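Local atomic coordinates of isomerase/lactonizing enzyme (Agrobacterium tumefaciens, PDB entry 1RVK), a protein that is of unknown function but belongs to the enolase superfamily, binds magnesium and probably transforms a carboxylate substrate by abstracting a proton next to its carboxylate. Residues E233-D236 with S242-W245; T4-R9 with F65-L70; G145-A148 with D152-R155. One frame throughout, in Å; residues are numbered along the deposited sequence.

Contact 1 (E233-D236 with S242-W245); sequences EPMD and SYKW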
# COMPACT_ATOMS: atom_id res chain seq x y z
N GLU A 233 10.18 -8.80 -2.24
CA GLU A 233 11.04 -8.42 -1.11
C GLU A 233 11.48 -9.56 -0.20
O GLU A 233 11.16 -9.59 0.98
CB GLU A 233 10.31 -7.34 -0.29
CG GLU A 233 11.17 -6.63 0.75
CD GLU A 233 10.49 -5.41 1.37
OE1 GLU A 233 11.15 -4.71 2.17
OE2 GLU A 233 9.31 -5.14 1.06
N PRO A 234 12.24 -10.53 -0.74
CA PRO A 234 12.67 -11.63 0.12
C PRO A 234 13.97 -11.32 0.87
O PRO A 234 14.40 -12.09 1.72
CB PRO A 234 12.83 -12.78 -0.86
CG PRO A 234 13.39 -12.08 -2.06
CD PRO A 234 12.54 -10.82 -2.16
N MSE A 235 14.59 -10.19 0.54
CA MSE A 235 15.85 -9.80 1.18
C MSE A 235 15.81 -8.32 1.58
O MSE A 235 14.94 -7.58 1.14
CB MSE A 235 17.03 -10.03 0.23
CG MSE A 235 17.12 -11.45 -0.34
SE MSE A 235 18.54 -11.60 -1.68
CE MSE A 235 17.82 -10.36 -2.97
N ASP A 236 16.76 -7.90 2.41
CA ASP A 236 16.82 -6.51 2.85
C ASP A 236 17.00 -5.62 1.63
O ASP A 236 18.04 -5.64 0.97
CB ASP A 236 17.98 -6.33 3.84
CG ASP A 236 17.93 -4.99 4.56
OD1 ASP A 236 18.31 -4.93 5.75
OD2 ASP A 236 17.52 -3.99 3.93
N SER A 242 22.27 -7.29 -3.77
CA SER A 242 21.71 -8.60 -3.49
C SER A 242 20.56 -8.89 -4.46
O SER A 242 20.36 -10.03 -4.86
CB SER A 242 21.21 -8.67 -2.05
OG SER A 242 22.30 -8.66 -1.14
N TYR A 243 19.82 -7.85 -4.82
CA TYR A 243 18.70 -8.03 -5.74
C TYR A 243 19.18 -8.23 -7.18
O TYR A 243 18.56 -8.97 -7.94
CB TYR A 243 17.73 -6.86 -5.65
CG TYR A 243 16.77 -7.02 -4.50
CD1 TYR A 243 17.17 -6.78 -3.18
CD2 TYR A 243 15.48 -7.51 -4.72
CE1 TYR A 243 16.31 -7.03 -2.11
CE2 TYR A 243 14.62 -7.76 -3.66
CZ TYR A 243 15.04 -7.52 -2.36
OH TYR A 243 14.18 -7.79 -1.32
N LYS A 244 20.27 -7.58 -7.55
CA LYS A 244 20.82 -7.76 -8.89
C LYS A 244 21.24 -9.23 -9.00
O LYS A 244 20.97 -9.90 -10.00
CB LYS A 244 22.04 -6.85 -9.09
CG LYS A 244 21.72 -5.37 -9.00
CD LYS A 244 22.97 -4.51 -8.91
CE LYS A 244 23.81 -4.56 -10.18
NZ LYS A 244 25.01 -3.68 -10.08
N TRP A 245 21.89 -9.73 -7.95
CA TRP A 245 22.35 -11.11 -7.90
C TRP A 245 21.19 -12.09 -7.92
O TRP A 245 21.18 -13.04 -8.70
CB TRP A 245 23.18 -11.34 -6.63
CG TRP A 245 23.60 -12.77 -6.41
CD1 TRP A 245 24.69 -13.40 -6.96
CD2 TRP A 245 22.92 -13.76 -5.63
NE1 TRP A 245 24.72 -14.72 -6.56
CE2 TRP A 245 23.65 -14.97 -5.75
CE3 TRP A 245 21.76 -13.74 -4.84
CZ2 TRP A 245 23.25 -16.15 -5.10
CZ3 TRP A 245 21.37 -14.92 -4.20
CH2 TRP A 245 22.12 -16.10 -4.34
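The side chain of selenomethionine M235 leaves with CG beside its own backbone N (chi1 -54°), runs straight to the selenium and then bends (chi3 -63°). The bend sets methyl CE over one face of the Y243 ring. CE lies 3.7 Å from the centroid of the Y243 ring, almost straight above it, which makes a CH-pi contact. SE of M235 stays above the same face but farther off, 5.4 Å from the Y243 ring centroid. This is a distant Met-aromatic contact. CE also presses on the helix backbone, with M235 CE 3.2 Å from S242 O.

The same tyrosine is held at its far end. Y243 OH donates to M235 O over 2.6 Å, tilted 33° from the carbonyl plane. One residue thus grips the ring on its face and its hydroxyl. P234 adds CD, 3.5 Å from Y243 OH. The carboxylate of E233 turns to S259, with magnesium nearby.

The loop follows strand 230-232, whose E232 is a metal ligand, and leads into helix 240-249. M235 also touches A216 of helix 213-224, and the Y243 ring meets W270 of helix 263-272.

Contact 2 (T4-R9 with F65-L70); sequences TDVEVR and FVKKVL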
# COMPACT_ATOMS: atom_id res chain seq x y z
N THR A 4 -5.72 28.34 3.78
CA THR A 4 -5.83 29.14 5.00
C THR A 4 -5.66 28.33 6.28
O THR A 4 -5.30 28.89 7.31
CB THR A 4 -7.19 29.87 5.07
OG1 THR A 4 -8.26 28.92 4.98
CG2 THR A 4 -7.31 30.88 3.93
N ASP A 5 -5.91 27.03 6.21
CA ASP A 5 -5.79 26.18 7.40
C ASP A 5 -5.31 24.76 7.11
O ASP A 5 -5.60 24.19 6.06
CB ASP A 5 -7.15 26.07 8.10
CG ASP A 5 -7.73 27.42 8.48
OD1 ASP A 5 -7.29 27.99 9.50
OD2 ASP A 5 -8.63 27.90 7.75
N VAL A 6 -4.58 24.21 8.07
CA VAL A 6 -4.09 22.83 8.01
C VAL A 6 -4.44 22.30 9.40
O VAL A 6 -3.90 22.77 10.40
CB VAL A 6 -2.57 22.75 7.81
CG1 VAL A 6 -2.12 21.29 7.80
CG2 VAL A 6 -2.19 23.41 6.49
N GLU A 7 -5.35 21.34 9.46
CA GLU A 7 -5.78 20.80 10.75
C GLU A 7 -5.70 19.29 10.85
O GLU A 7 -5.87 18.58 9.86
CB GLU A 7 -7.21 21.25 11.03
CG GLU A 7 -7.47 22.71 10.67
CD GLU A 7 -8.94 23.08 10.75
OE1 GLU A 7 -9.79 22.26 10.35
OE2 GLU A 7 -9.24 24.21 11.21
N VAL A 8 -5.46 18.80 12.06
CA VAL A 8 -5.38 17.37 12.31
C VAL A 8 -6.41 17.01 13.38
O VAL A 8 -6.47 17.65 14.43
CB VAL A 8 -3.98 16.96 12.82
CG1 VAL A 8 -3.98 15.47 13.19
CG2 VAL A 8 -2.94 17.23 11.73
N ARG A 9 -7.21 16.00 13.09
CA ARG A 9 -8.23 15.54 14.02
C ARG A 9 -7.96 14.07 14.31
O ARG A 9 -7.98 13.23 13.41
CB ARG A 9 -9.63 15.70 13.42
CG ARG A 9 -10.05 17.15 13.22
CD ARG A 9 -11.41 17.24 12.55
NE ARG A 9 -11.93 18.61 12.56
CZ ARG A 9 -11.38 19.62 11.89
NH1 ARG A 9 -10.29 19.43 11.16
NH2 ARG A 9 -11.91 20.83 11.97
N PHE A 65 7.01 21.99 9.98
CA PHE A 65 7.15 21.78 8.54
C PHE A 65 5.94 22.04 7.65
O PHE A 65 5.99 22.89 6.76
CB PHE A 65 7.63 20.35 8.28
CG PHE A 65 8.85 19.97 9.07
CD1 PHE A 65 10.10 20.49 8.75
CD2 PHE A 65 8.75 19.09 10.14
CE1 PHE A 65 11.23 20.15 9.49
CE2 PHE A 65 9.87 18.73 10.89
CZ PHE A 65 11.12 19.27 10.56
N VAL A 66 4.86 21.30 7.87
CA VAL A 66 3.68 21.41 7.01
C VAL A 66 3.02 22.78 6.90
O VAL A 66 2.79 23.25 5.78
CB VAL A 66 2.62 20.36 7.41
CG1 VAL A 66 1.45 20.40 6.42
CG2 VAL A 66 3.25 18.97 7.42
N LYS A 67 2.72 23.43 8.01
CA LYS A 67 2.09 24.74 7.94
C LYS A 67 2.97 25.78 7.25
O LYS A 67 2.49 26.59 6.47
CB LYS A 67 1.70 25.24 9.33
CG LYS A 67 0.48 24.54 9.89
CD LYS A 67 0.08 25.10 11.24
CE LYS A 67 -1.21 24.47 11.72
NZ LYS A 67 -1.62 24.98 13.07
N LYS A 68 4.27 25.74 7.55
CA LYS A 68 5.20 26.69 6.95
C LYS A 68 5.27 26.61 5.43
O LYS A 68 5.56 27.59 4.76
CB LYS A 68 6.60 26.49 7.53
CG LYS A 68 6.73 26.81 9.00
CD LYS A 68 8.17 26.64 9.44
CE LYS A 68 8.36 26.99 10.90
NZ LYS A 68 9.78 26.79 11.31
N VAL A 69 4.99 25.43 4.89
CA VAL A 69 5.02 25.25 3.44
C VAL A 69 3.68 25.55 2.78
O VAL A 69 3.63 26.21 1.74
CB VAL A 69 5.43 23.80 3.07
CG1 VAL A 69 5.27 23.58 1.57
CG2 VAL A 69 6.87 23.55 3.50
N LEU A 70 2.60 25.08 3.39
CA LEU A 70 1.26 25.23 2.82
C LEU A 70 0.48 26.53 3.04
O LEU A 70 -0.10 27.06 2.10
CB LEU A 70 0.37 24.08 3.27
CG LEU A 70 0.76 22.64 2.91
CD1 LEU A 70 -0.39 21.71 3.28
CD2 LEU A 70 1.06 22.54 1.43
O HOH W 1 -3.95 23.43 12.94
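V6 carries the apolar contact alone from the strand side, and three residues of the helix meet it. Its two methyls divide the work. V6 CG1, set opposite the backbone N (chi1 178°), meets V66 CG1 at 3.9 Å. V6 CG2 meets L70 CD1 at 4.1 Å, the two side chains lying roughly perpendicular. The aliphatic part of K67 packs alongside, with K67 CG 4.1 Å from V6 CB.

The polar link runs through water. K67 is stretched out, which carries its amine past the V6 carbonyl. One water donates to V6 O at 2.6 Å and accepts from K67 NZ at 2.8 Å. The amine also has a salt bridge to E63.

A charged pair lies along the strand. E7 points away from the helix, and R9, farther along the strand, reaches back to it. R9 NH1 and NH2 are each 3.0 Å from E7 OE1, and both come from the same face of the carboxylate. R41 of strand 30-42 joins E7 in a second salt bridge.

In the backbone pairing with strand 30-42, T4 and D5 share R41 as partner, a classic beta bulge.

The axes of 4-9 and 65-70 approach to 8.9 Å and run nearly antiparallel, at 160°. This is a helix packed against an edge strand of the three-stranded antiparallel sheet, as in the N-terminal capping domain of the enolase superfamily.

Contact 3 (G145-A148 with D152-R155); sequences GGLA and DYGR
L147 overlaps the face of Y153: its CD2 methyl sits 3.8 Å from the centroid of the Y153 ring and only 2° off the ring normal. It is a CH-pi contact over the centre of the ring. L147 CB meets the ring farther out, 3.8 Å from Y153 CE1. The Y153 hydroxyl is anchored on H171 O, and W173 meets the ring edge-to-face, so the ring is held from several directions.

D152 makes the polar half. Its CG lies beside its own backbone N (chi1 -72°), and the carboxylate reaches back to the loop. D152 OD2 accepts from A148 N over 3.0 Å through its anti lone pair; the bond is bent, with an N-H...acceptor angle of 136°. A water also donates to D152 OD2 at 2.6 Å and accepts from G145 N at 2.9 Å. One oxygen thus ties down two points of the loop. G146 O is buried against D152 CB at 3.3 Å and has no polar partner in the model.

The Y153 side chain is about 13 Å from the bound magnesium ion. The loop folds back on the first turn of helix 150-163. This is a beta-alpha connection of the barrel domain, joining strand 130-137 to its helix.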
# COMPACT_ATOMS: atom_id res chain seq x y z
N GLY A 145 -6.58 -22.45 12.97
CA GLY A 145 -7.60 -22.18 11.96
C GLY A 145 -7.40 -20.86 11.23
O GLY A 145 -8.14 -20.55 10.30
N GLY A 146 -6.41 -20.08 11.66
CA GLY A 146 -6.15 -18.81 11.01
C GLY A 146 -5.15 -18.99 9.88
O GLY A 146 -5.52 -19.41 8.79
N LEU A 147 -3.89 -18.66 10.15
CA LEU A 147 -2.82 -18.81 9.17
C LEU A 147 -1.63 -19.43 9.91
O LEU A 147 -0.50 -18.96 9.82
CB LEU A 147 -2.44 -17.45 8.57
CG LEU A 147 -3.53 -16.79 7.72
CD1 LEU A 147 -3.10 -15.40 7.31
CD2 LEU A 147 -3.82 -17.65 6.50
N ALA A 148 -1.91 -20.50 10.65
CA ALA A 148 -0.89 -21.17 11.44
C ALA A 148 -0.15 -22.28 10.70
O ALA A 148 1.00 -22.58 11.02
CB ALA A 148 -1.52 -21.75 12.70
N ASP A 152 -3.73 -24.09 6.29
CA ASP A 152 -4.60 -22.94 6.56
C ASP A 152 -4.56 -21.94 5.41
O ASP A 152 -5.56 -21.30 5.10
CB ASP A 152 -4.18 -22.22 7.85
CG ASP A 152 -4.52 -23.00 9.10
OD1 ASP A 152 -5.45 -23.83 9.06
OD2 ASP A 152 -3.85 -22.78 10.13
N TYR A 153 -3.40 -21.80 4.77
CA TYR A 153 -3.29 -20.87 3.65
C TYR A 153 -4.06 -21.43 2.47
O TYR A 153 -4.73 -20.69 1.74
CB TYR A 153 -1.83 -20.65 3.26
CG TYR A 153 -1.14 -19.57 4.06
CD1 TYR A 153 -0.56 -19.85 5.29
CD2 TYR A 153 -1.08 -18.26 3.58
CE1 TYR A 153 0.09 -18.85 6.03
CE2 TYR A 153 -0.45 -17.25 4.31
CZ TYR A 153 0.13 -17.55 5.53
OH TYR A 153 0.77 -16.56 6.24
N GLY A 154 -3.96 -22.74 2.27
CA GLY A 154 -4.66 -23.37 1.17
C GLY A 154 -6.16 -23.21 1.30
O GLY A 154 -6.85 -22.93 0.32
N ARG A 155 -6.67 -23.39 2.51
CA ARG A 155 -8.10 -23.27 2.76
C ARG A 155 -8.58 -21.84 2.57
O ARG A 155 -9.65 -21.61 2.01
CB ARG A 155 -8.42 -23.75 4.18
CG ARG A 155 -8.22 -25.24 4.40
CD ARG A 155 -9.25 -26.06 3.63
NE ARG A 155 -9.03 -27.50 3.79
CZ ARG A 155 -9.91 -28.43 3.44
NH1 ARG A 155 -11.08 -28.09 2.90
NH2 ARG A 155 -9.62 -29.72 3.62
O HOH W 2 -4.30 -24.18 12.31

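Contacts 1 and 3 are alike in plan. Each packs a loop after a barrel strand against the helix that follows, with a methyl over a tyrosine face and a hydrogen bond beside it. They differ in depth. Contact 1 is buried and lies near the magnesium site; contact 3 is partly buried, and a water enters its polar half. Contact 2 belongs to the other domain and joins elements distant in sequence, a strand and a helix. It is buried and mostly aliphatic, with water mediating its polar link. Contacts 2 and 3 lie on opposite sides of the chain's centre, about 45 Å apart between their own centres.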